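Local structure of Thiol:disulfide interchange protein DsbL (Escherichia coli, 3C7M) at residues 42-51 with 182-193; 4-14 with 167-178. The protein transfers its disulfide bond to other periplasmic proteins and, together with DsbI, forms a redox system that makes an essential disulfide bond in the arylsulfate sulfotransferase AssT. All blocks are in the same frame, centred on the assembly; numbering follows the deposited sequence. Where two conformers were deposited one is given.

How the contacts relate
A thioredoxin-fold sheet can be covered or extended, and both are met here. Contact 1 sets helix 42-46 and the turn after it against helix 182-193 on one side of the sheet, with an apolar core against the strands and charged groups, water and a cadmium ion toward the surface. Contact 2 is strand against strand: 4-14 adds an edge to 167-178, and backbone hydrogen bonds carry most of the polar chemistry. Both are partly buried, their centres 14 Å apart, and helix 182-193 joins them. I189 reaches I174, while L192 meets Y7 and Y172. Mainly side chains thus hold contact 1 together, whereas main chain sets the register in contact 2.

Contact 1 of 2, residues 42-51 with 182-193; sequences PVSEKVKDIV and IDAMADLIRELA. With CD (cadmium ion), chain E.
V43 fits as a knob into a hole formed by I182, M185, A186 and I189, where two helices of the thioredoxin fold cross at -40° on one side of the central sheet. This is the tight end of the contact. With its CG1 anti to the backbone N (chi1 171°), V43 splits its methyls: CG1 presses on I189 CD1 at 3.4 Å, closer than usual for two carbons, and CG2 lies 3.7 Å from I182 CG2. The sulfur of M185 borders both methyls, its side chain crossing that of V43 at about a right angle. A turn further on, V47 CG1 meets I189 CG2 at 4.0 Å, and I189 itself continues inward to L21, V168 and I174.

The outer side is looser and polar. K46, its chain bent at chi3 and chi4, lays CE 3.6 Å from A186 CB. D183 OD1 and both carboxylate oxygens of D187, one turn on, bind a cadmium ion on the outer flank, with one more ligand from outside the two segments. R190, in the conformer described, reaches over to 46-50, and I50 CD1 covers one guanidinium face near its rim. R190 NH2 donates to K46 O, 2.9 Å away, while a water accepts from R190 NE. R190 NH2 also forms a salt bridge with D49, whose OD1 receives it on the syn lone pair at 2.6 Å, carboxylate and guanidinium planes only 22° apart.

Contact 2 of 2, residues 4-14 with 167-178; sequences GTDYMVLEKPI and VVNGKYLIYTKS
M8 packs between L173 and Y175, and its side chain is bent all the way along. M8 CB lies 3.5 Å from Y175 OH. M8 CG, set between the backbone N and the carbonyl carbon (chi1 59°), comes within 3.4 Å of Y175 OH and also touches CZ of the ring. Further bends at chi2 and chi3 turn the chain aside, and M8 SD settles 3.8 Å from L173 CB, with L173 CD2 close by. I160 of helix 154-161 covers M8, L10 and L173 on this face.

The backbones beneath form an antiparallel pair at the edge of the thioredoxin-fold sheet. M8 and L173 are its hydrogen-bonded pair, exchanging two N-H...O bonds, and Y7 with I174 and V9 with Y172 are the non-hydrogen-bonded pairs beside it. K171 and Y172 form a classic beta bulge opposite V168 of strand 165-168, and K171 O accepts from L10 N at 2.9 Å. On the other face Y172 lies alongside both Y7 and V9, pointing the same way, with V9 CG2 3.9 Å from Y172 CE1. At the far end, I14 N bonds to G170 O at 2.9 Å.

Contact 1 of 2, residues 42-51 with 182-193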
loop_
_atom_site.group_PDB
_atom_site.type_symbol
_atom_site.label_atom_id
_atom_site.label_comp_id
_atom_site.label_asym_id
_atom_site.label_seq_id
_atom_site.Cartn_x
_atom_site.Cartn_y
_atom_site.Cartn_z
ATOM N N PRO A 42 2.718 -8.029 -10.782
ATOM C CA PRO A 42 2.836 -8.061 -12.234
ATOM C C PRO A 42 2.468 -6.751 -12.913
ATOM O O PRO A 42 3.189 -6.317 -13.804
ATOM C CB PRO A 42 1.884 -9.186 -12.642
ATOM C CG PRO A 42 1.881 -10.095 -11.468
ATOM C CD PRO A 42 1.947 -9.174 -10.275
ATOM N N VAL A 43 1.385 -6.107 -12.470
ATOM C CA VAL A 43 0.956 -4.859 -13.106
ATOM C C VAL A 43 1.954 -3.724 -12.862
ATOM O O VAL A 43 2.307 -3.007 -13.797
ATOM C CB VAL A 43 -0.485 -4.450 -12.687
ATOM C CG1 VAL A 43 -0.822 -3.048 -13.171
ATOM C CG2 VAL A 43 -1.493 -5.427 -13.243
ATOM N N SER A 44 2.414 -3.569 -11.619
ATOM C CA SER A 44 3.364 -2.504 -11.285
ATOM C C SER A 44 4.685 -2.682 -12.030
ATOM O O SER A 44 5.292 -1.711 -12.470
ATOM C CB SER A 44 3.601 -2.432 -9.776
ATOM O OG SER A 44 2.382 -2.252 -9.083
ATOM N N GLU A 45 5.116 -3.933 -12.186
ATOM C CA GLU A 45 6.335 -4.253 -12.920
ATOM C C GLU A 45 6.199 -3.825 -14.382
ATOM O O GLU A 45 7.142 -3.287 -14.981
ATOM C CB GLU A 45 6.621 -5.759 -12.814
ATOM C CG GLU A 45 7.731 -6.292 -13.723
ATOM C CD GLU A 45 9.120 -5.817 -13.332
ATOM O OE1 GLU A 45 9.339 -5.473 -12.149
ATOM O OE2 GLU A 45 10.002 -5.799 -14.218
ATOM N N LYS A 46 5.017 -4.051 -14.947
ATOM C CA LYS A 46 4.755 -3.717 -16.343
ATOM C C LYS A 46 4.787 -2.221 -16.610
ATOM O O LYS A 46 5.154 -1.803 -17.706
ATOM C CB LYS A 46 3.426 -4.307 -16.811
ATOM C CG LYS A 46 3.478 -5.812 -17.044
ATOM C CD LYS A 46 2.106 -6.396 -17.337
ATOM C CE LYS A 46 1.540 -5.931 -18.674
ATOM N NZ LYS A 46 2.449 -6.266 -19.830
ATOM N N VAL A 47 4.421 -1.420 -15.608
ATOM C CA VAL A 47 4.337 0.036 -15.792
ATOM C C VAL A 47 5.444 0.834 -15.079
ATOM O O VAL A 47 5.375 2.062 -15.016
ATOM C CB VAL A 47 2.927 0.596 -15.407
ATOM C CG1 VAL A 47 1.836 -0.009 -16.301
ATOM C CG2 VAL A 47 2.611 0.342 -13.930
ATOM N N LYS A 48 6.466 0.142 -14.572
ATOM C CA LYS A 48 7.512 0.806 -13.787
ATOM C C LYS A 48 8.319 1.842 -14.580
ATOM O O LYS A 48 8.952 2.721 -13.987
ATOM C CB LYS A 48 8.433 -0.213 -13.106
ATOM C CG LYS A 48 9.376 -0.948 -14.039
ATOM C CD LYS A 48 10.212 -1.958 -13.279
ATOM C CE LYS A 48 11.315 -2.503 -14.164
ATOM N NZ LYS A 48 11.970 -3.694 -13.561
ATOM N N ASP A 49 8.289 1.738 -15.909
ATOM C CA ASP A 49 8.977 2.707 -16.774
ATOM C C ASP A 49 8.273 4.062 -16.838
ATOM O O ASP A 49 8.894 5.059 -17.223
ATOM C CB ASP A 49 9.119 2.161 -18.197
ATOM C CG ASP A 49 7.776 1.833 -18.824
ATOM O OD1 ASP A 49 7.092 0.919 -18.317
ATOM O OD2 ASP A 49 7.390 2.499 -19.808
ATOM N N ILE A 50 6.984 4.097 -16.489
ATOM C CA ILE A 50 6.202 5.335 -16.563
ATOM C C ILE A 50 5.723 5.860 -15.205
ATOM O O ILE A 50 5.570 7.074 -15.035
ATOM C CB ILE A 50 5.006 5.242 -17.563
ATOM C CG1 ILE A 50 4.110 4.025 -17.288
ATOM C CG2 ILE A 50 5.526 5.225 -19.001
ATOM C CD1 ILE A 50 2.693 4.165 -17.815
ATOM N N VAL A 51 5.479 4.957 -14.254
ATOM C CA VAL A 51 4.969 5.366 -12.934
ATOM C C VAL A 51 5.605 4.565 -11.797
ATOM O O VAL A 51 5.776 3.348 -11.908
ATOM C CB VAL A 51 3.416 5.262 -12.839
ATOM C CG1 VAL A 51 2.714 6.236 -13.798
ATOM C CG2 VAL A 51 2.950 3.848 -13.096
ATOM N N ILE A 182 -4.409 -8.695 -15.602
ATOM C CA ILE A 182 -3.151 -7.968 -15.492
ATOM C C ILE A 182 -2.948 -7.085 -16.727
ATOM O O ILE A 182 -2.640 -5.902 -16.609
ATOM C CB ILE A 182 -1.963 -8.937 -15.301
ATOM C CG1 ILE A 182 -1.990 -9.538 -13.892
ATOM C CG2 ILE A 182 -0.631 -8.238 -15.553
ATOM C CD1 ILE A 182 -1.224 -10.845 -13.772
ATOM N N ASP A 183 -3.163 -7.656 -17.910
ATOM C CA ASP A 183 -2.951 -6.898 -19.132
ATOM C C ASP A 183 -3.864 -5.681 -19.238
ATOM O O ASP A 183 -3.400 -4.583 -19.534
ATOM C CB ASP A 183 -3.093 -7.784 -20.367
ATOM C CG ASP A 183 -2.775 -7.040 -21.642
ATOM O OD1 ASP A 183 -3.677 -6.347 -22.173
ATOM O OD2 ASP A 183 -1.607 -7.133 -22.091
ATOM N N ALA A 184 -5.154 -5.884 -18.975
ATOM C CA ALA A 184 -6.140 -4.814 -19.100
ATOM C C ALA A 184 -5.867 -3.704 -18.092
ATOM O O ALA A 184 -6.005 -2.527 -18.414
ATOM C CB ALA A 184 -7.535 -5.351 -18.926
ATOM N N MET A 185 -5.456 -4.081 -16.882
ATOM C CA MET A 185 -5.133 -3.085 -15.869
ATOM C C MET A 185 -3.906 -2.272 -16.267
ATOM O O MET A 185 -3.881 -1.051 -16.108
ATOM C CB MET A 185 -4.915 -3.730 -14.502
ATOM C CG MET A 185 -4.912 -2.707 -13.374
ATOM S SD MET A 185 -4.540 -3.495 -11.809
ATOM C CE MET A 185 -4.523 -2.061 -10.747
ATOM N N ALA A 186 -2.891 -2.948 -16.803
ATOM C CA ALA A 186 -1.689 -2.264 -17.254
ATOM C C ALA A 186 -2.019 -1.333 -18.430
ATOM O O ALA A 186 -1.548 -0.198 -18.456
ATOM C CB ALA A 186 -0.619 -3.267 -17.643
ATOM N N ASP A 187 -2.847 -1.809 -19.369
ATOM C CA ASP A 187 -3.318 -0.982 -20.491
ATOM C C ASP A 187 -3.992 0.292 -19.969
ATOM O O ASP A 187 -3.691 1.395 -20.436
ATOM C CB ASP A 187 -4.320 -1.743 -21.377
ATOM C CG ASP A 187 -3.671 -2.820 -22.239
ATOM O OD1 ASP A 187 -2.469 -3.120 -22.079
ATOM O OD2 ASP A 187 -4.404 -3.390 -23.078
ATOM N N LEU A 188 -4.892 0.122 -18.997
ATOM C CA LEU A 188 -5.631 1.244 -18.419
ATOM C C LEU A 188 -4.692 2.247 -17.761
ATOM O O LEU A 188 -4.815 3.453 -17.986
ATOM C CB LEU A 188 -6.676 0.752 -17.415
ATOM C CG LEU A 188 -7.425 1.805 -16.590
ATOM C CD1 LEU A 188 -8.157 2.818 -17.469
ATOM C CD2 LEU A 188 -8.393 1.114 -15.660
ATOM N N ILE A 189 -3.750 1.749 -16.959
ATOM C CA ILE A 189 -2.794 2.624 -16.280
ATOM C C ILE A 189 -1.998 3.473 -17.275
ATOM O O ILE A 189 -1.765 4.661 -17.038
ATOM C CB ILE A 189 -1.847 1.837 -15.335
ATOM C CG1 ILE A 189 -2.613 1.336 -14.110
ATOM C CG2 ILE A 189 -0.665 2.707 -14.892
ATOM C CD1 ILE A 189 -1.900 0.212 -13.387
ATOM N N ARG A 190 -1.579 2.855 -18.376
ATOM C CA ARG A 190 -0.851 3.571 -19.422
ATOM C C ARG A 190 -1.681 4.668 -20.052
ATOM O O ARG A 190 -1.173 5.766 -20.291
ATOM C CB ARG A 190 -0.349 2.608 -20.492
ATOM C CG ARG A 190 0.700 1.708 -19.949
ATOM C CD ARG A 190 1.601 1.166 -21.005
ATOM N NE ARG A 190 2.737 0.547 -20.346
ATOM C CZ ARG A 190 3.913 1.135 -20.172
ATOM N NH1 ARG A 190 4.135 2.358 -20.650
ATOM N NH2 ARG A 190 4.872 0.486 -19.535
ATOM N N GLU A 191 -2.951 4.366 -20.312
ATOM C CA GLU A 191 -3.886 5.354 -20.879
ATOM C C GLU A 191 -4.038 6.536 -19.918
ATOM O O GLU A 191 -3.943 7.697 -20.327
ATOM C CB GLU A 191 -5.252 4.734 -21.177
ATOM C CG GLU A 191 -6.311 5.784 -21.561
ATOM C CD GLU A 191 -7.499 5.223 -22.326
ATOM O OE1 GLU A 191 -7.573 3.994 -22.529
ATOM O OE2 GLU A 191 -8.364 6.031 -22.731
ATOM N N LEU A 192 -4.230 6.231 -18.639
ATOM C CA LEU A 192 -4.408 7.268 -17.624
ATOM C C LEU A 192 -3.166 8.123 -17.440
ATOM O O LEU A 192 -3.267 9.339 -17.231
ATOM C CB LEU A 192 -4.838 6.651 -16.287
ATOM C CG LEU A 192 -6.225 5.995 -16.293
ATOM C CD1 LEU A 192 -6.531 5.320 -14.959
ATOM C CD2 LEU A 192 -7.312 7.013 -16.666
ATOM N N ALA A 193 -1.997 7.488 -17.527
ATOM C CA ALA A 193 -0.717 8.167 -17.330
ATOM C C ALA A 193 -0.349 9.083 -18.496
ATOM O O ALA A 193 0.517 9.953 -18.351
ATOM C CB ALA A 193 0.392 7.156 -17.082
HETATM CD CD CD E . -2.859 -4.959 -23.746
HETATM O O HOH W 1 2.279 -2.250 -19.604
#

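Contact 2 of 2, residues 4-14 with 167-178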
loop_
_atom_site.group_PDB
_atom_site.type_symbol
_atom_site.label_atom_id
_atom_site.label_comp_id
_atom_site.label_asym_id
_atom_site.label_seq_id
_atom_site.Cartn_x
_atom_site.Cartn_y
_atom_site.Cartn_z
ATOM N N GLY A 4 -16.237 6.643 -15.414
ATOM C CA GLY A 4 -17.498 6.217 -14.809
ATOM C C GLY A 4 -17.663 4.709 -14.708
ATOM O O GLY A 4 -18.496 4.218 -13.938
ATOM N N THR A 5 -16.867 3.983 -15.489
ATOM C CA THR A 5 -16.901 2.527 -15.503
ATOM C C THR A 5 -15.558 1.969 -15.040
ATOM O O THR A 5 -15.481 1.245 -14.050
ATOM C CB THR A 5 -17.222 1.988 -16.915
ATOM O OG1 THR A 5 -18.472 2.531 -17.359
ATOM C CG2 THR A 5 -17.299 0.460 -16.911
ATOM N N ASP A 6 -14.507 2.324 -15.771
ATOM C CA ASP A 6 -13.164 1.805 -15.513
ATOM C C ASP A 6 -12.407 2.632 -14.482
ATOM O O ASP A 6 -11.566 2.106 -13.749
ATOM C CB ASP A 6 -12.386 1.711 -16.820
ATOM C CG ASP A 6 -13.026 0.743 -17.791
ATOM O OD1 ASP A 6 -13.016 -0.470 -17.502
ATOM O OD2 ASP A 6 -13.548 1.200 -18.828
ATOM N N TYR A 7 -12.717 3.924 -14.430
ATOM C CA TYR A 7 -12.045 4.842 -13.529
ATOM C C TYR A 7 -12.912 6.067 -13.290
ATOM O O TYR A 7 -13.914 6.283 -13.979
ATOM C CB TYR A 7 -10.688 5.269 -14.109
ATOM C CG TYR A 7 -10.791 6.156 -15.333
ATOM C CD1 TYR A 7 -10.948 5.603 -16.605
ATOM C CD2 TYR A 7 -10.743 7.544 -15.220
ATOM C CE1 TYR A 7 -11.051 6.414 -17.734
ATOM C CE2 TYR A 7 -10.844 8.363 -16.341
ATOM C CZ TYR A 7 -11.001 7.791 -17.592
ATOM O OH TYR A 7 -11.102 8.601 -18.698
ATOM N N MET A 8 -12.513 6.863 -12.308
ATOM C CA MET A 8 -13.117 8.171 -12.060
ATOM C C MET A 8 -12.013 9.183 -11.760
ATOM O O MET A 8 -10.859 8.808 -11.504
ATOM C CB MET A 8 -14.168 8.101 -10.945
ATOM C CG MET A 8 -13.668 7.606 -9.588
ATOM S SD MET A 8 -12.865 8.865 -8.571
ATOM C CE MET A 8 -14.231 9.964 -8.181
ATOM N N VAL A 9 -12.360 10.463 -11.819
ATOM C CA VAL A 9 -11.415 11.532 -11.538
ATOM C C VAL A 9 -11.676 12.058 -10.131
ATOM O O VAL A 9 -12.786 12.496 -9.817
ATOM C CB VAL A 9 -11.521 12.694 -12.561
ATOM C CG1 VAL A 9 -10.473 13.757 -12.273
ATOM C CG2 VAL A 9 -11.364 12.167 -13.991
ATOM N N LEU A 10 -10.648 11.999 -9.286
ATOM C CA LEU A 10 -10.737 12.508 -7.921
ATOM C C LEU A 10 -10.965 14.012 -7.940
ATOM O O LEU A 10 -10.242 14.750 -8.616
ATOM C CB LEU A 10 -9.456 12.203 -7.133
ATOM C CG LEU A 10 -9.115 10.736 -6.840
ATOM C CD1 LEU A 10 -7.732 10.625 -6.222
ATOM C CD2 LEU A 10 -10.151 10.101 -5.935
ATOM N N GLU A 11 -11.968 14.477 -7.200
ATOM C CA GLU A 11 -12.212 15.917 -7.120
ATOM C C GLU A 11 -11.110 16.591 -6.304
ATOM O O GLU A 11 -10.718 17.725 -6.592
ATOM C CB GLU A 11 -13.603 16.225 -6.555
ATOM C CG GLU A 11 -14.025 17.702 -6.672
ATOM C CD GLU A 11 -14.112 18.201 -8.110
ATOM O OE1 GLU A 11 -14.384 17.392 -9.023
ATOM O OE2 GLU A 11 -13.906 19.414 -8.327
ATOM N N LYS A 12 -10.605 15.883 -5.296
ATOM C CA LYS A 12 -9.439 16.351 -4.557
ATOM C C LYS A 12 -8.296 15.360 -4.795
ATOM O O LYS A 12 -8.236 14.307 -4.157
ATOM C CB LYS A 12 -9.745 16.500 -3.063
ATOM C CG LYS A 12 -8.596 17.108 -2.255
ATOM C CD LYS A 12 -8.834 17.032 -0.756
ATOM C CE LYS A 12 -7.584 17.445 0.012
ATOM N NZ LYS A 12 -7.744 17.302 1.492
ATOM N N PRO A 13 -7.414 15.676 -5.750
ATOM C CA PRO A 13 -6.290 14.791 -6.037
ATOM C C PRO A 13 -5.345 14.614 -4.853
ATOM O O PRO A 13 -5.342 15.418 -3.918
ATOM C CB PRO A 13 -5.561 15.517 -7.174
ATOM C CG PRO A 13 -6.616 16.356 -7.821
ATOM C CD PRO A 13 -7.441 16.833 -6.665
ATOM N N ILE A 14 -4.555 13.548 -4.901
ATOM C CA ILE A 14 -3.457 13.360 -3.967
ATOM C C ILE A 14 -2.314 14.239 -4.471
ATOM O O ILE A 14 -1.907 14.122 -5.633
ATOM C CB ILE A 14 -2.998 11.882 -3.914
ATOM C CG1 ILE A 14 -4.147 10.972 -3.475
ATOM C CG2 ILE A 14 -1.793 11.718 -2.985
ATOM C CD1 ILE A 14 -3.856 9.484 -3.644
ATOM N N VAL A 167 -4.506 4.510 -7.839
ATOM C CA VAL A 167 -4.595 5.883 -8.328
ATOM C C VAL A 167 -3.399 6.210 -9.224
ATOM O O VAL A 167 -2.249 5.976 -8.854
ATOM C CB VAL A 167 -4.651 6.886 -7.146
ATOM C CG1 VAL A 167 -4.731 8.324 -7.662
ATOM C CG2 VAL A 167 -5.847 6.587 -6.227
ATOM N N VAL A 168 -3.678 6.753 -10.404
ATOM C CA VAL A 168 -2.628 7.141 -11.335
ATOM C C VAL A 168 -2.413 8.643 -11.273
ATOM O O VAL A 168 -3.365 9.420 -11.438
ATOM C CB VAL A 168 -2.980 6.724 -12.787
ATOM C CG1 VAL A 168 -1.857 7.094 -13.747
ATOM C CG2 VAL A 168 -3.257 5.229 -12.859
ATOM N N ASN A 169 -1.163 9.027 -11.018
ATOM C CA ASN A 169 -0.726 10.431 -10.973
ATOM C C ASN A 169 -1.510 11.308 -10.005
ATOM O O ASN A 169 -1.679 12.515 -10.226
ATOM C CB ASN A 169 -0.685 11.025 -12.385
ATOM C CG ASN A 169 0.386 10.385 -13.230
ATOM O OD1 ASN A 169 1.297 9.742 -12.707
ATOM N ND2 ASN A 169 0.288 10.556 -14.543
ATOM N N GLY A 170 -1.976 10.683 -8.928
ATOM C CA GLY A 170 -2.753 11.360 -7.892
ATOM C C GLY A 170 -4.158 11.777 -8.285
ATOM O O GLY A 170 -4.876 12.333 -7.469
ATOM N N LYS A 171 -4.578 11.469 -9.514
ATOM C CA LYS A 171 -5.793 12.058 -10.087
ATOM C C LYS A 171 -6.841 11.039 -10.524
ATOM O O LYS A 171 -8.044 11.255 -10.354
ATOM C CB LYS A 171 -5.418 12.973 -11.262
ATOM C CG LYS A 171 -6.585 13.592 -12.020
ATOM C CD LYS A 171 -6.097 14.651 -12.993
ATOM C CE LYS A 171 -7.259 15.286 -13.743
ATOM N NZ LYS A 171 -6.778 16.343 -14.675
ATOM N N TYR A 172 -6.385 9.925 -11.089
ATOM C CA TYR A 172 -7.297 8.974 -11.718
ATOM C C TYR A 172 -7.409 7.711 -10.892
ATOM O O TYR A 172 -6.461 6.935 -10.813
ATOM C CB TYR A 172 -6.825 8.654 -13.144
ATOM C CG TYR A 172 -6.676 9.894 -14.000
ATOM C CD1 TYR A 172 -7.800 10.531 -14.532
ATOM C CD2 TYR A 172 -5.421 10.438 -14.263
ATOM C CE1 TYR A 172 -7.676 11.684 -15.310
ATOM C CE2 TYR A 172 -5.285 11.597 -15.042
ATOM C CZ TYR A 172 -6.423 12.206 -15.559
ATOM O OH TYR A 172 -6.301 13.342 -16.338
ATOM N N LEU A 173 -8.571 7.525 -10.271
ATOM C CA LEU A 173 -8.831 6.370 -9.431
ATOM C C LEU A 173 -9.479 5.249 -10.240
ATOM O O LEU A 173 -10.594 5.390 -10.762
ATOM C CB LEU A 173 -9.721 6.763 -8.242
ATOM C CG LEU A 173 -10.271 5.658 -7.328
ATOM C CD1 LEU A 173 -9.186 4.740 -6.801
ATOM C CD2 LEU A 173 -11.024 6.266 -6.154
ATOM N N ILE A 174 -8.785 4.124 -10.338
ATOM C CA ILE A 174 -9.357 2.968 -11.016
ATOM C C ILE A 174 -10.490 2.366 -10.181
ATOM O O ILE A 174 -10.409 2.334 -8.955
ATOM C CB ILE A 174 -8.268 1.920 -11.320
ATOM C CG1 ILE A 174 -7.236 2.535 -12.278
ATOM C CG2 ILE A 174 -8.881 0.618 -11.875
ATOM C CD1 ILE A 174 -5.967 1.717 -12.465
ATOM N N TYR A 175 -11.565 1.925 -10.835
ATOM C CA TYR A 175 -12.585 1.159 -10.131
ATOM C C TYR A 175 -12.127 -0.292 -10.027
ATOM O O TYR A 175 -12.056 -1.011 -11.034
ATOM C CB TYR A 175 -13.955 1.250 -10.830
ATOM C CG TYR A 175 -14.698 2.541 -10.541
ATOM C CD1 TYR A 175 -15.187 2.812 -9.262
ATOM C CD2 TYR A 175 -14.907 3.490 -11.540
ATOM C CE1 TYR A 175 -15.862 3.994 -8.985
ATOM C CE2 TYR A 175 -15.588 4.677 -11.275
ATOM C CZ TYR A 175 -16.054 4.922 -9.994
ATOM O OH TYR A 175 -16.723 6.102 -9.735
ATOM N N THR A 176 -11.813 -0.719 -8.807
ATOM C CA THR A 176 -11.310 -2.068 -8.562
ATOM C C THR A 176 -12.184 -3.171 -9.167
ATOM O O THR A 176 -11.669 -4.133 -9.732
ATOM C CB THR A 176 -11.057 -2.291 -7.053
ATOM O OG1 THR A 176 -10.050 -1.373 -6.620
ATOM C CG2 THR A 176 -10.606 -3.721 -6.758
ATOM N N LYS A 177 -13.501 -3.001 -9.092
ATOM C CA LYS A 177 -14.446 -4.005 -9.605
ATOM C C LYS A 177 -14.393 -4.185 -11.124
ATOM O O LYS A 177 -14.888 -5.190 -11.640
ATOM C CB LYS A 177 -15.879 -3.684 -9.154
ATOM C CG LYS A 177 -16.452 -2.381 -9.690
ATOM C CD LYS A 177 -17.922 -2.233 -9.307
ATOM C CE LYS A 177 -18.435 -0.850 -9.664
ATOM N NZ LYS A 177 -19.747 -0.560 -9.022
ATOM N N SER A 178 -13.808 -3.220 -11.828
ATOM C CA SER A 178 -13.710 -3.271 -13.291
ATOM C C SER A 178 -12.477 -4.026 -13.770
ATOM O O SER A 178 -12.369 -4.337 -14.963
ATOM C CB SER A 178 -13.708 -1.859 -13.891
ATOM O OG SER A 178 -12.462 -1.214 -13.685
HETATM O O HOH W 2 -10.838 -1.411 -16.057
#